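PDB 2XFA: actin depolymerization factor 2 from Plasmodium berghei, which probably binds actin and promotes the disassembly of actin filaments in the malaria parasite, like other ADF/cofilin proteins. Local coordinates for residues Val10-Glu15 and Glu40-Asp45; Tyr34-Leu39 and Cys72-Ala77; Arg91-Phe96 and Gly123-Leu128. One frame throughout, in Å; residues are numbered along the deposited sequence.

Interaction 1. Residues Val10-Glu15 and Glu40-Asp45; sequences VNVSDE and EKIVVD
I42 carries CG1 beside its own backbone N (chi1 -60°), which lays this branch against V10; I42 CG1 and V10 CG2 stand 3.6 Å apart, the two side chains meeting obliquely. On the other face of the pairing, K41 lies alongside N11, pointing the same way, and bends at its last torsion (-54°). That final turn brings K41 NZ to 3.2 Å from S13 CB. The serine hydroxyl is also near, with S13 OG 3.4 Å from K41 NZ, but the angle is too poor for a hydrogen bond. Backbone bonds in a parallel register join the segments: N11 N donates to E40 O (3.1 Å), I42 N to N11 O (2.8 Å) and S13 N to I42 O (3.2 Å). The last of these ties the turn into helix 14-24 to strand 41-48. Farther along, E15 crosses V44 at about a right angle, its carboxylate close to a valine methyl. A classic beta bulge places E40 and K41 together opposite E37, just where this pairing begins. The short strand 11-12 forms one edge of the mixed sheet of the ADF/cofilin fold. Strand 31-37 flanks strand 41-48 on its other side through V43 and K35, while V10 rests on L109 and S113 of helix 104-118 and I42 packs against C16 of helix 14-24.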
ATOM      1  N   VAL A  10      -1.357 -15.103 -11.178  1.00 82.67           N
ATOM      2  CA  VAL A  10      -0.198 -14.638 -10.418  1.00 69.38           C
ATOM      3  C   VAL A  10      -0.174 -15.221  -8.993  1.00 71.51           C
ATOM      4  O   VAL A  10      -1.224 -15.445  -8.392  1.00 77.50           O
ATOM      5  CB  VAL A  10      -0.091 -13.084 -10.414  1.00 62.41           C
ATOM      6  CG1 VAL A  10      -1.268 -12.459 -11.142  1.00 61.37           C
ATOM      7  CG2 VAL A  10       0.030 -12.546  -8.996  1.00 47.35           C
ATOM      8  N   ASN A  11       1.029 -15.501  -8.488  1.00 63.15           N
ATOM      9  CA  ASN A  11       1.220 -15.975  -7.119  1.00 58.04           C
ATOM     10  C   ASN A  11       1.998 -14.962  -6.278  1.00 62.85           C
ATOM     11  O   ASN A  11       2.492 -13.946  -6.798  1.00 53.50           O
ATOM     12  CB  ASN A  11       1.944 -17.324  -7.099  1.00 74.93           C
ATOM     13  CG  ASN A  11       3.458 -17.183  -7.211  1.00 77.81           C
ATOM     14  OD1 ASN A  11       3.965 -16.164  -7.675  1.00 77.51           O
ATOM     15  ND2 ASN A  11       4.184 -18.213  -6.787  1.00 74.38           N
ATOM     16  N   VAL A  12       2.128 -15.259  -4.987  1.00 56.53           N
ATOM     17  CA  VAL A  12       2.690 -14.309  -4.028  1.00 61.56           C
ATOM     18  C   VAL A  12       4.019 -14.787  -3.441  1.00 64.70           C
ATOM     19  O   VAL A  12       4.077 -15.826  -2.787  1.00 68.51           O
ATOM     20  CB  VAL A  12       1.712 -14.062  -2.856  1.00 60.21           C
ATOM     21  CG1 VAL A  12       2.208 -12.913  -1.983  1.00 59.83           C
ATOM     22  CG2 VAL A  12       0.312 -13.786  -3.372  1.00 53.01           C
ATOM     23  N   SER A  13       5.074 -14.010  -3.656  1.00 59.24           N
ATOM     24  CA  SER A  13       6.403 -14.330  -3.145  1.00 60.98           C
ATOM     25  C   SER A  13       6.468 -14.270  -1.625  1.00 63.99           C
ATOM     26  O   SER A  13       5.887 -13.381  -1.010  1.00 59.37           O
ATOM     27  CB  SER A  13       7.447 -13.375  -3.725  1.00 67.44           C
ATOM     28  OG  SER A  13       8.733 -13.673  -3.200  1.00 81.75           O
ATOM     29  N   ASP A  14       7.208 -15.202  -1.032  1.00 71.12           N
ATOM     30  CA  ASP A  14       7.301 -15.320   0.424  1.00 74.37           C
ATOM     31  C   ASP A  14       7.987 -14.138   1.112  1.00 67.10           C
ATOM     32  O   ASP A  14       7.700 -13.849   2.272  1.00 69.16           O
ATOM     33  CB  ASP A  14       7.982 -16.634   0.803  1.00 83.51           C
ATOM     34  CG  ASP A  14       7.301 -17.835   0.173  1.00 95.33           C
ATOM     35  OD1 ASP A  14       6.261 -18.274   0.710  1.00 94.47           O
ATOM     36  OD2 ASP A  14       7.794 -18.324  -0.869  1.00105.05           O
ATOM     37  N   GLU A  15       8.890 -13.461   0.408  1.00 60.30           N
ATOM     38  CA  GLU A  15       9.471 -12.222   0.921  1.00 64.66           C
ATOM     39  C   GLU A  15       8.365 -11.203   1.233  1.00 61.83           C
ATOM     40  O   GLU A  15       8.526 -10.343   2.104  1.00 60.75           O
ATOM     41  CB  GLU A  15      10.458 -11.622  -0.087  1.00 74.10           C
ATOM     42  CG  GLU A  15      11.892 -11.446   0.440  1.00 91.20           C
ATOM     43  CD  GLU A  15      12.230 -10.009   0.867  1.00 93.83           C
ATOM     44  OE1 GLU A  15      12.609  -9.814   2.045  1.00 99.30           O
ATOM     45  OE2 GLU A  15      12.139  -9.082   0.028  1.00 84.51           O
ATOM     46  N   GLU A  40       3.375 -12.358 -13.109  1.00 67.74           N
ATOM     47  CA  GLU A  40       3.059 -13.645 -12.494  1.00 77.44           C
ATOM     48  C   GLU A  40       3.527 -13.835 -11.047  1.00 65.79           C
ATOM     49  O   GLU A  40       3.311 -14.891 -10.455  1.00 68.75           O
ATOM     50  CB  GLU A  40       3.563 -14.800 -13.380  1.00 92.11           C
ATOM     51  CG  GLU A  40       3.025 -16.185 -12.979  1.00102.51           C
ATOM     52  CD  GLU A  40       3.206 -17.247 -14.061  1.00116.88           C
ATOM     53  OE1 GLU A  40       3.729 -16.917 -15.151  1.00120.71           O
ATOM     54  OE2 GLU A  40       2.821 -18.415 -13.817  1.00120.32           O
ATOM     55  N   LYS A  41       4.162 -12.827 -10.469  1.00 50.47           N
ATOM     56  CA  LYS A  41       4.671 -12.983  -9.116  1.00 40.38           C
ATOM     57  C   LYS A  41       4.569 -11.652  -8.398  1.00 41.46           C
ATOM     58  O   LYS A  41       5.108 -10.667  -8.876  1.00 39.48           O
ATOM     59  CB  LYS A  41       6.129 -13.410  -9.181  1.00 44.68           C
ATOM     60  CG  LYS A  41       6.640 -14.197  -7.998  1.00 51.87           C
ATOM     61  CD  LYS A  41       8.139 -14.418  -8.140  1.00 65.36           C
ATOM     62  CE  LYS A  41       8.600 -15.644  -7.370  1.00 89.57           C
ATOM     63  NZ  LYS A  41       8.192 -15.584  -5.936  1.00100.09           N
ATOM     64  N   ILE A  42       3.893 -11.605  -7.251  1.00 35.03           N
ATOM     65  CA  ILE A  42       3.835 -10.347  -6.507  1.00 33.13           C
ATOM     66  C   ILE A  42       5.123 -10.244  -5.722  1.00 41.77           C
ATOM     67  O   ILE A  42       5.503 -11.191  -5.041  1.00 41.01           O
ATOM     68  CB  ILE A  42       2.609 -10.248  -5.606  1.00 44.63           C
ATOM     69  CG1 ILE A  42       1.339 -10.339  -6.468  1.00 46.12           C
ATOM     70  CG2 ILE A  42       2.660  -8.950  -4.759  1.00 39.84           C
ATOM     71  CD1 ILE A  42       0.061 -10.105  -5.726  1.00 44.98           C
ATOM     72  N   VAL A  43       5.825  -9.123  -5.870  1.00 37.31           N
ATOM     73  CA  VAL A  43       7.135  -8.945  -5.232  1.00 40.23           C
ATOM     74  C   VAL A  43       7.269  -7.572  -4.522  1.00 31.30           C
ATOM     75  O   VAL A  43       6.498  -6.658  -4.786  1.00 33.75           O
ATOM     76  CB  VAL A  43       8.267  -9.137  -6.269  1.00 49.76           C
ATOM     77  CG1 VAL A  43       8.308  -7.973  -7.226  1.00 35.59           C
ATOM     78  CG2 VAL A  43       9.600  -9.284  -5.589  1.00 67.36           C
ATOM     79  N   VAL A  44       8.236  -7.455  -3.619  1.00 31.27           N
ATOM     80  CA  VAL A  44       8.546  -6.199  -2.949  1.00 39.28           C
ATOM     81  C   VAL A  44       9.224  -5.226  -3.917  1.00 47.14           C
ATOM     82  O   VAL A  44      10.241  -5.549  -4.527  1.00 49.09           O
ATOM     83  CB  VAL A  44       9.504  -6.432  -1.774  1.00 44.36           C
ATOM     84  CG1 VAL A  44       9.960  -5.105  -1.195  1.00 43.04           C
ATOM     85  CG2 VAL A  44       8.844  -7.279  -0.722  1.00 41.49           C
ATOM     86  N   ASP A  45       8.655  -4.040  -4.068  1.00 40.27           N
ATOM     87  CA  ASP A  45       9.229  -3.039  -4.948  1.00 37.28           C
ATOM     88  C   ASP A  45      10.082  -2.044  -4.151  1.00 45.19           C
ATOM     89  O   ASP A  45      11.193  -1.702  -4.549  1.00 47.87           O
ATOM     90  CB  ASP A  45       8.111  -2.316  -5.687  1.00 43.38           C
ATOM     91  CG  ASP A  45       8.620  -1.147  -6.522  1.00 71.39           C
ATOM     92  OD1 ASP A  45       9.802  -1.185  -6.957  1.00 78.37           O
ATOM     93  OD2 ASP A  45       7.829  -0.196  -6.751  1.00 73.79           O
TER

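Interaction 2. Residues Tyr34-Leu39 and Cys72-Ala77; sequences YKIENL and CRYIIA
Y34 and Y74 face each other as an antiparallel hydrogen-bonded pair, with Y34 N donating to Y74 O at 2.8 Å and Y74 N to Y34 O at 3.2 Å. Their side chains leave the same face of the sheet, and Y34 CB lies 4.1 Å from Y74 CB, at the edge of the Y74 ring. The Y34 ring turns its own edge to I76, whose CD1 comes within 3.4 Å of Y34 CE2. K35 and R73 project to the opposite face and run side by side. A bend at chi2 (-57°) folds the arginine back, so that its guanidinium lies under K35 CB, which stands 3.6 Å above the guanidinium plane and off toward its rim. The contact joins strands 31-37 and 73-81 in the middle of the mixed ADF/cofilin sheet, and the short strand segments are inclined at 149° rather than fully antiparallel. Within its own segment, R73 NH1 donates to C72 O at 2.9 Å, with the acceptor near the guanidinium plane, which helps fix the rotation of the group. R73 also makes salt bridges to D45 through NE and to E71 through NH2, acids that would probably soften its repulsion from K35. The hydroxyls of both buried tyrosines are engaged: Y34 OH hydrogen-bonds to C16 O in helix 14-24, and Y74 OH to Y110 O in helix 104-118.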
ATOM      1  N   TYR A  34       4.486  -3.091  -3.167  1.00 27.42           N
ATOM      2  CA  TYR A  34       4.606  -4.373  -3.850  1.00 30.20           C
ATOM      3  C   TYR A  34       4.220  -4.186  -5.290  1.00 32.49           C
ATOM      4  O   TYR A  34       3.415  -3.309  -5.597  1.00 26.22           O
ATOM      5  CB  TYR A  34       3.592  -5.382  -3.286  1.00 33.91           C
ATOM      6  CG  TYR A  34       3.772  -5.735  -1.853  1.00 39.76           C
ATOM      7  CD1 TYR A  34       4.657  -6.729  -1.475  1.00 38.04           C
ATOM      8  CD2 TYR A  34       3.044  -5.089  -0.865  1.00 43.44           C
ATOM      9  CE1 TYR A  34       4.815  -7.074  -0.155  1.00 42.79           C
ATOM     10  CE2 TYR A  34       3.202  -5.416   0.454  1.00 45.43           C
ATOM     11  CZ  TYR A  34       4.091  -6.418   0.803  1.00 46.43           C
ATOM     12  OH  TYR A  34       4.254  -6.759   2.119  1.00 49.43           O
ATOM     13  N   LYS A  35       4.710  -5.057  -6.169  1.00 30.91           N
ATOM     14  CA  LYS A  35       4.296  -4.976  -7.548  1.00 30.07           C
ATOM     15  C   LYS A  35       4.204  -6.368  -8.140  1.00 34.85           C
ATOM     16  O   LYS A  35       4.701  -7.335  -7.571  1.00 36.70           O
ATOM     17  CB  LYS A  35       5.317  -4.168  -8.350  1.00 32.74           C
ATOM     18  CG  LYS A  35       6.630  -4.893  -8.481  1.00 36.49           C
ATOM     19  CD  LYS A  35       7.748  -3.989  -9.006  1.00 48.15           C
ATOM     20  CE  LYS A  35       8.652  -4.770  -9.964  1.00 60.25           C
ATOM     21  NZ  LYS A  35      10.099  -4.633  -9.635  1.00 64.81           N
ATOM     22  N   ILE A  36       3.551  -6.478  -9.284  1.00 35.89           N
ATOM     23  CA  ILE A  36       3.567  -7.750  -9.998  1.00 38.46           C
ATOM     24  C   ILE A  36       4.720  -7.737 -10.986  1.00 42.94           C
ATOM     25  O   ILE A  36       4.763  -6.923 -11.904  1.00 45.77           O
ATOM     26  CB  ILE A  36       2.235  -8.034 -10.692  1.00 36.75           C
ATOM     27  CG1 ILE A  36       1.122  -8.058  -9.637  1.00 40.57           C
ATOM     28  CG2 ILE A  36       2.308  -9.367 -11.453  1.00 40.40           C
ATOM     29  CD1 ILE A  36      -0.287  -8.022 -10.189  1.00 40.94           C
ATOM     30  N   GLU A  37       5.676  -8.620 -10.761  1.00 40.04           N
ATOM     31  CA  GLU A  37       6.813  -8.740 -11.652  1.00 55.78           C
ATOM     32  C   GLU A  37       6.546  -9.761 -12.742  1.00 61.60           C
ATOM     33  O   GLU A  37       6.041 -10.854 -12.482  1.00 57.14           O
ATOM     34  CB  GLU A  37       8.061  -9.132 -10.867  1.00 68.61           C
ATOM     35  CG  GLU A  37       9.353  -8.799 -11.595  1.00 84.66           C
ATOM     36  CD  GLU A  37      10.588  -9.275 -10.854  1.00 88.75           C
ATOM     37  OE1 GLU A  37      10.544 -10.385 -10.272  1.00 80.55           O
ATOM     38  OE2 GLU A  37      11.599  -8.538 -10.866  1.00 94.75           O
ATOM     39  N   ASN A  38       6.900  -9.397 -13.971  1.00 74.94           N
ATOM     40  CA  ASN A  38       6.747 -10.283 -15.117  1.00 77.14           C
ATOM     41  C   ASN A  38       5.367 -10.918 -15.218  1.00 69.66           C
ATOM     42  O   ASN A  38       5.212 -11.992 -15.798  1.00 72.51           O
ATOM     43  CB  ASN A  38       7.838 -11.349 -15.102  1.00 94.55           C
ATOM     44  CG  ASN A  38       9.222 -10.752 -15.247  1.00108.54           C
ATOM     45  OD1 ASN A  38       9.394  -9.696 -15.865  1.00107.73           O
ATOM     46  ND2 ASN A  38      10.220 -11.421 -14.674  1.00115.01           N
ATOM     47  N   LEU A  39       4.378 -10.249 -14.631  1.00 67.90           N
ATOM     48  CA  LEU A  39       2.975 -10.616 -14.777  1.00 61.85           C
ATOM     49  C   LEU A  39       2.595 -11.914 -14.088  1.00 67.60           C
ATOM     50  O   LEU A  39       1.591 -12.521 -14.452  1.00 80.98           O
ATOM     51  CB  LEU A  39       2.608 -10.718 -16.259  1.00 70.87           C
ATOM     52  CG  LEU A  39       2.215  -9.440 -16.993  1.00 77.56           C
ATOM     53  CD1 LEU A  39       3.108  -8.284 -16.576  1.00 84.80           C
ATOM     54  CD2 LEU A  39       2.265  -9.659 -18.501  1.00 78.64           C
ATOM     55  N   CYS A  72       0.079   0.384 -11.649  1.00 30.86           N
ATOM     56  CA  CYS A  72      -0.548  -0.080 -10.410  1.00 28.73           C
ATOM     57  C   CYS A  72       0.449  -0.570  -9.361  1.00 28.03           C
ATOM     58  O   CYS A  72       1.480  -1.158  -9.684  1.00 30.55           O
ATOM     59  CB  CYS A  72      -1.547  -1.181 -10.730  1.00 27.34           C
ATOM     60  SG  CYS A  72      -2.808  -0.675 -11.882  1.00 43.03           S
ATOM     61  N   ARG A  73       0.137  -0.298  -8.094  1.00 26.78           N
ATOM     62  CA  ARG A  73       0.900  -0.809  -6.962  1.00 19.37           C
ATOM     63  C   ARG A  73      -0.012  -1.238  -5.795  1.00 27.85           C
ATOM     64  O   ARG A  73      -1.119  -0.762  -5.671  1.00 22.53           O
ATOM     65  CB  ARG A  73       1.889   0.235  -6.445  1.00 21.13           C
ATOM     66  CG  ARG A  73       3.072   0.541  -7.411  1.00 27.15           C
ATOM     67  CD  ARG A  73       3.849  -0.730  -7.738  1.00 30.44           C
ATOM     68  NE  ARG A  73       5.100  -0.474  -8.459  1.00 33.95           N
ATOM     69  CZ  ARG A  73       5.252  -0.640  -9.767  1.00 35.84           C
ATOM     70  NH1 ARG A  73       4.226  -1.047 -10.501  1.00 26.50           N
ATOM     71  NH2 ARG A  73       6.432  -0.391 -10.347  1.00 34.77           N
ATOM     72  N   TYR A  74       0.481  -2.129  -4.940  1.00 27.22           N
ATOM     73  CA  TYR A  74      -0.135  -2.332  -3.632  1.00 27.60           C
ATOM     74  C   TYR A  74       0.784  -1.686  -2.628  1.00 22.64           C
ATOM     75  O   TYR A  74       2.004  -1.855  -2.683  1.00 28.62           O
ATOM     76  CB  TYR A  74      -0.227  -3.820  -3.286  1.00 28.08           C
ATOM     77  CG  TYR A  74      -0.906  -4.659  -4.320  1.00 23.34           C
ATOM     78  CD1 TYR A  74      -2.211  -4.407  -4.683  1.00 27.33           C
ATOM     79  CD2 TYR A  74      -0.235  -5.698  -4.938  1.00 22.88           C
ATOM     80  CE1 TYR A  74      -2.853  -5.195  -5.621  1.00 26.89           C
ATOM     81  CE2 TYR A  74      -0.861  -6.483  -5.876  1.00 32.44           C
ATOM     82  CZ  TYR A  74      -2.175  -6.224  -6.203  1.00 29.60           C
ATOM     83  OH  TYR A  74      -2.812  -7.001  -7.129  1.00 36.27           O
ATOM     84  N   ILE A  75       0.219  -0.933  -1.714  1.00 22.63           N
ATOM     85  CA  ILE A  75       1.030  -0.346  -0.674  1.00 22.77           C
ATOM     86  C   ILE A  75       0.498  -0.781   0.699  1.00 31.11           C
ATOM     87  O   ILE A  75      -0.707  -0.733   0.948  1.00 27.39           O
ATOM     88  CB  ILE A  75       0.997   1.204  -0.776  1.00 28.16           C
ATOM     89  CG1 ILE A  75       1.409   1.655  -2.193  1.00 28.45           C
ATOM     90  CG2 ILE A  75       1.881   1.840   0.273  1.00 29.76           C
ATOM     91  CD1 ILE A  75       0.243   2.224  -2.975  1.00 23.84           C
ATOM     92  N   ILE A  76       1.400  -1.231   1.559  1.00 25.06           N
ATOM     93  CA  ILE A  76       1.089  -1.390   2.960  1.00 30.18           C
ATOM     94  C   ILE A  76       1.848  -0.316   3.751  1.00 33.82           C
ATOM     95  O   ILE A  76       3.063  -0.195   3.614  1.00 34.07           O
ATOM     96  CB  ILE A  76       1.445  -2.808   3.458  1.00 33.65           C
ATOM     97  CG1 ILE A  76       0.624  -3.847   2.690  1.00 35.78           C
ATOM     98  CG2 ILE A  76       1.154  -2.938   4.957  1.00 35.54           C
ATOM     99  CD1 ILE A  76       1.000  -5.269   3.005  1.00 44.70           C
ATOM    100  N   ALA A  77       1.127   0.438   4.580  1.00 29.89           N
ATOM    101  CA  ALA A  77       1.696   1.532   5.348  1.00 26.77           C
ATOM    102  C   ALA A  77       1.246   1.486   6.802  1.00 31.99           C
ATOM    103  O   ALA A  77       0.069   1.326   7.084  1.00 37.57           O
ATOM    104  CB  ALA A  77       1.274   2.843   4.756  1.00 28.28           C
TER

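Interaction 3. Residues Arg91-Phe96 and Gly123-Leu128; sequences RIYFIF and GIFKSL
F125 leans over R91 where strands 89-97 and 126-130 run parallel, the two strands of a beta-alpha-beta unit connected through helix 104-118. F125 CB sits 3.2 Å from I92 O. From there CG turns away from the F125 amide nitrogen (chi1 -174°), carrying the ring across the arginine chain. R91 CG lies over the centre of one face, 3.8 Å from the centroid of the F125 ring and 11° off its normal, a CH-pi contact. Farther out on that side, F125 CE1 approaches R91 NE at 3.5 Å. Across the ring from CE1, CD2 and CE2 meet Y93, with F125 CE2 3.8 Å from Y93 OH; the two rings are oblique, their planes 44° apart. At the tip, CZ still lies near R91 CG. F125 N donates to I92 O (2.7 Å), an acceptor that also takes a weak bond from K126 N. Beyond it the parallel ladder continues as F94 N to K126 O, L128 N to F94 O and F96 N to L128 O. L128 and Y93 pack on one face and F94 and I124 on the other. A water accepts from I92 N at 2.9 Å and donates to G123 O at 3.0 Å.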
ATOM      1  N   ARG A  91      -1.806   2.453  12.743  1.00 48.30           N
ATOM      2  CA  ARG A  91      -2.820   1.631  12.056  1.00 38.79           C
ATOM      3  C   ARG A  91      -2.271   1.144  10.723  1.00 41.65           C
ATOM      4  O   ARG A  91      -1.626   1.900   9.996  1.00 44.14           O
ATOM      5  CB  ARG A  91      -4.096   2.432  11.782  1.00 38.72           C
ATOM      6  CG  ARG A  91      -4.856   2.939  13.028  1.00 53.40           C
ATOM      7  CD  ARG A  91      -4.580   2.050  14.213  1.00 62.84           C
ATOM      8  NE  ARG A  91      -5.651   2.082  15.209  1.00 80.01           N
ATOM      9  CZ  ARG A  91      -5.609   1.432  16.368  1.00 82.82           C
ATOM     10  NH1 ARG A  91      -4.542   0.710  16.687  1.00 80.91           N
ATOM     11  NH2 ARG A  91      -6.629   1.509  17.212  1.00 95.44           N
ATOM     12  N   ILE A  92      -2.548  -0.103  10.375  1.00 36.21           N
ATOM     13  CA  ILE A  92      -2.033  -0.636   9.125  1.00 37.50           C
ATOM     14  C   ILE A  92      -3.042  -0.435   8.014  1.00 33.17           C
ATOM     15  O   ILE A  92      -4.156  -0.939   8.088  1.00 38.30           O
ATOM     16  CB  ILE A  92      -1.682  -2.115   9.234  1.00 42.95           C
ATOM     17  CG1 ILE A  92      -0.550  -2.317  10.242  1.00 44.11           C
ATOM     18  CG2 ILE A  92      -1.244  -2.637   7.871  1.00 48.87           C
ATOM     19  CD1 ILE A  92      -0.388  -3.770  10.646  1.00 41.89           C
ATOM     20  N   TYR A  93      -2.668   0.344   7.005  1.00 29.39           N
ATOM     21  CA  TYR A  93      -3.541   0.561   5.855  1.00 26.93           C
ATOM     22  C   TYR A  93      -3.019  -0.255   4.689  1.00 28.15           C
ATOM     23  O   TYR A  93      -1.818  -0.359   4.501  1.00 32.57           O
ATOM     24  CB  TYR A  93      -3.563   2.040   5.466  1.00 39.76           C
ATOM     25  CG  TYR A  93      -4.472   2.848   6.349  1.00 39.36           C
ATOM     26  CD1 TYR A  93      -5.736   3.241   5.909  1.00 42.52           C
ATOM     27  CD2 TYR A  93      -4.104   3.158   7.650  1.00 43.38           C
ATOM     28  CE1 TYR A  93      -6.589   3.969   6.738  1.00 42.59           C
ATOM     29  CE2 TYR A  93      -4.951   3.875   8.488  1.00 41.29           C
ATOM     30  CZ  TYR A  93      -6.186   4.282   8.029  1.00 42.83           C
ATOM     31  OH  TYR A  93      -7.012   4.998   8.870  1.00 54.78           O
ATOM     32  N   PHE A  94      -3.922  -0.798   3.890  1.00 26.71           N
ATOM     33  CA  PHE A  94      -3.538  -1.463   2.659  1.00 26.50           C
ATOM     34  C   PHE A  94      -4.121  -0.609   1.532  1.00 27.34           C
ATOM     35  O   PHE A  94      -5.294  -0.271   1.562  1.00 29.65           O
ATOM     36  CB  PHE A  94      -4.124  -2.871   2.597  1.00 30.43           C
ATOM     37  CG  PHE A  94      -3.808  -3.596   1.330  1.00 36.59           C
ATOM     38  CD1 PHE A  94      -2.720  -4.449   1.265  1.00 37.46           C
ATOM     39  CD2 PHE A  94      -4.578  -3.408   0.195  1.00 42.42           C
ATOM     40  CE1 PHE A  94      -2.414  -5.134   0.090  1.00 36.75           C
ATOM     41  CE2 PHE A  94      -4.276  -4.082  -0.994  1.00 40.46           C
ATOM     42  CZ  PHE A  94      -3.195  -4.944  -1.047  1.00 32.66           C
ATOM     43  N   ILE A  95      -3.301  -0.233   0.558  1.00 26.04           N
ATOM     44  CA  ILE A  95      -3.773   0.683  -0.469  1.00 33.88           C
ATOM     45  C   ILE A  95      -3.525   0.067  -1.820  1.00 36.83           C
ATOM     46  O   ILE A  95      -2.421  -0.370  -2.118  1.00 33.81           O
ATOM     47  CB  ILE A  95      -3.022   2.023  -0.396  1.00 32.99           C
ATOM     48  CG1 ILE A  95      -3.211   2.643   0.988  1.00 33.66           C
ATOM     49  CG2 ILE A  95      -3.458   2.972  -1.530  1.00 41.86           C
ATOM     50  CD1 ILE A  95      -2.103   3.645   1.345  1.00 36.99           C
ATOM     51  N   PHE A  96      -4.571   0.005  -2.621  1.00 35.39           N
ATOM     52  CA  PHE A  96      -4.442  -0.449  -3.985  1.00 26.25           C
ATOM     53  C   PHE A  96      -4.459   0.799  -4.869  1.00 28.45           C
ATOM     54  O   PHE A  96      -5.507   1.437  -5.075  1.00 30.35           O
ATOM     55  CB  PHE A  96      -5.565  -1.420  -4.342  1.00 25.51           C
ATOM     56  CG  PHE A  96      -5.599  -1.830  -5.796  1.00 32.73           C
ATOM     57  CD1 PHE A  96      -4.439  -1.817  -6.579  1.00 32.19           C
ATOM     58  CD2 PHE A  96      -6.788  -2.250  -6.371  1.00 33.73           C
ATOM     59  CE1 PHE A  96      -4.492  -2.197  -7.913  1.00 34.77           C
ATOM     60  CE2 PHE A  96      -6.847  -2.629  -7.707  1.00 42.37           C
ATOM     61  CZ  PHE A  96      -5.711  -2.614  -8.479  1.00 38.90           C
ATOM     62  N   GLY A 123      -4.386  -8.329  10.245  1.00 41.82           N
ATOM     63  CA  GLY A 123      -4.113  -7.102  10.970  1.00 40.37           C
ATOM     64  C   GLY A 123      -4.331  -5.779  10.229  1.00 41.98           C
ATOM     65  O   GLY A 123      -4.103  -4.709  10.794  1.00 40.65           O
ATOM     66  N   ILE A 124      -4.817  -5.822   8.994  1.00 43.34           N
ATOM     67  CA  ILE A 124      -5.145  -4.575   8.277  1.00 35.58           C
ATOM     68  C   ILE A 124      -6.273  -3.774   8.926  1.00 37.59           C
ATOM     69  O   ILE A 124      -7.382  -4.278   9.155  1.00 36.88           O
ATOM     70  CB  ILE A 124      -5.544  -4.833   6.820  1.00 38.66           C
ATOM     71  CG1 ILE A 124      -4.389  -5.489   6.069  1.00 28.63           C
ATOM     72  CG2 ILE A 124      -5.967  -3.522   6.127  1.00 35.79           C
ATOM     73  CD1 ILE A 124      -4.785  -5.934   4.673  1.00 38.67           C
ATOM     74  N   PHE A 125      -5.986  -2.507   9.204  1.00 31.32           N
ATOM     75  CA  PHE A 125      -6.964  -1.597   9.786  1.00 30.50           C
ATOM     76  C   PHE A 125      -7.964  -1.166   8.729  1.00 36.14           C
ATOM     77  O   PHE A 125      -9.154  -1.106   8.986  1.00 39.66           O
ATOM     78  CB  PHE A 125      -6.275  -0.383  10.392  1.00 42.61           C
ATOM     79  CG  PHE A 125      -7.196   0.523  11.127  1.00 43.22           C
ATOM     80  CD1 PHE A 125      -7.465   0.309  12.471  1.00 41.54           C
ATOM     81  CD2 PHE A 125      -7.789   1.593  10.489  1.00 53.96           C
ATOM     82  CE1 PHE A 125      -8.317   1.126  13.161  1.00 46.05           C
ATOM     83  CE2 PHE A 125      -8.649   2.425  11.178  1.00 64.81           C
ATOM     84  CZ  PHE A 125      -8.918   2.186  12.519  1.00 61.04           C
ATOM     85  N   LYS A 126      -7.489  -0.875   7.526  1.00 42.62           N
ATOM     86  CA  LYS A 126      -8.407  -0.544   6.443  1.00 42.37           C
ATOM     87  C   LYS A 126      -7.775  -0.790   5.088  1.00 31.72           C
ATOM     88  O   LYS A 126      -6.589  -0.527   4.878  1.00 30.50           O
ATOM     89  CB  LYS A 126      -8.870   0.908   6.541  1.00 50.43           C
ATOM     90  CG  LYS A 126     -10.066   1.200   5.677  1.00 60.42           C
ATOM     91  CD  LYS A 126     -10.750   2.459   6.144  1.00 74.97           C
ATOM     92  CE  LYS A 126     -12.125   2.601   5.537  1.00 80.27           C
ATOM     93  NZ  LYS A 126     -12.718   3.930   5.866  1.00 89.84           N
ATOM     94  N   SER A 127      -8.576  -1.321   4.177  1.00 33.28           N
ATOM     95  CA  SER A 127      -8.130  -1.549   2.815  1.00 39.80           C
ATOM     96  C   SER A 127      -8.773  -0.484   1.920  1.00 44.73           C
ATOM     97  O   SER A 127      -9.973  -0.214   2.044  1.00 38.73           O
ATOM     98  CB  SER A 127      -8.543  -2.944   2.376  1.00 40.61           C
ATOM     99  OG  SER A 127      -8.106  -3.166   1.051  1.00 56.01           O
ATOM    100  N   LEU A 128      -7.977   0.125   1.041  1.00 43.45           N
ATOM    101  CA  LEU A 128      -8.421   1.264   0.232  1.00 49.28           C
ATOM    102  C   LEU A 128      -8.104   1.053  -1.234  1.00 39.06           C
ATOM    103  O   LEU A 128      -7.105   0.466  -1.573  1.00 32.68           O
ATOM    104  CB  LEU A 128      -7.675   2.537   0.653  1.00 47.11           C
ATOM    105  CG  LEU A 128      -7.705   2.956   2.120  1.00 43.30           C
ATOM    106  CD1 LEU A 128      -6.881   4.206   2.355  1.00 44.07           C
ATOM    107  CD2 LEU A 128      -9.139   3.189   2.501  1.00 37.20           C
TER
HETATM  108  O   HOH W   1      -3.928  -2.005  12.075  1.00 46.38           O

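All three contacts belong to one mixed sheet. Interactions 1 and 3 attach its two outermost strands, both in parallel, whereas interaction 2 is an antiparallel pairing in its interior. Interaction 1 is a surface contact, with a lysine and two glutamates at its margin; interactions 2 and 3 are partly buried and richer in aromatic rings, although F125 in interaction 3 remains exposed. Interactions 1 and 2 touch directly: V43 N probably hydrogen-bonds to K35 O, and D45 CB packs on K35 CD. Interaction 2 continues into interaction 3 through the probable backbone bonds I95 N to I75 O and Y93 N to A77 O. Interactions 1 and 3 do not touch, their centres being about 18 Å apart.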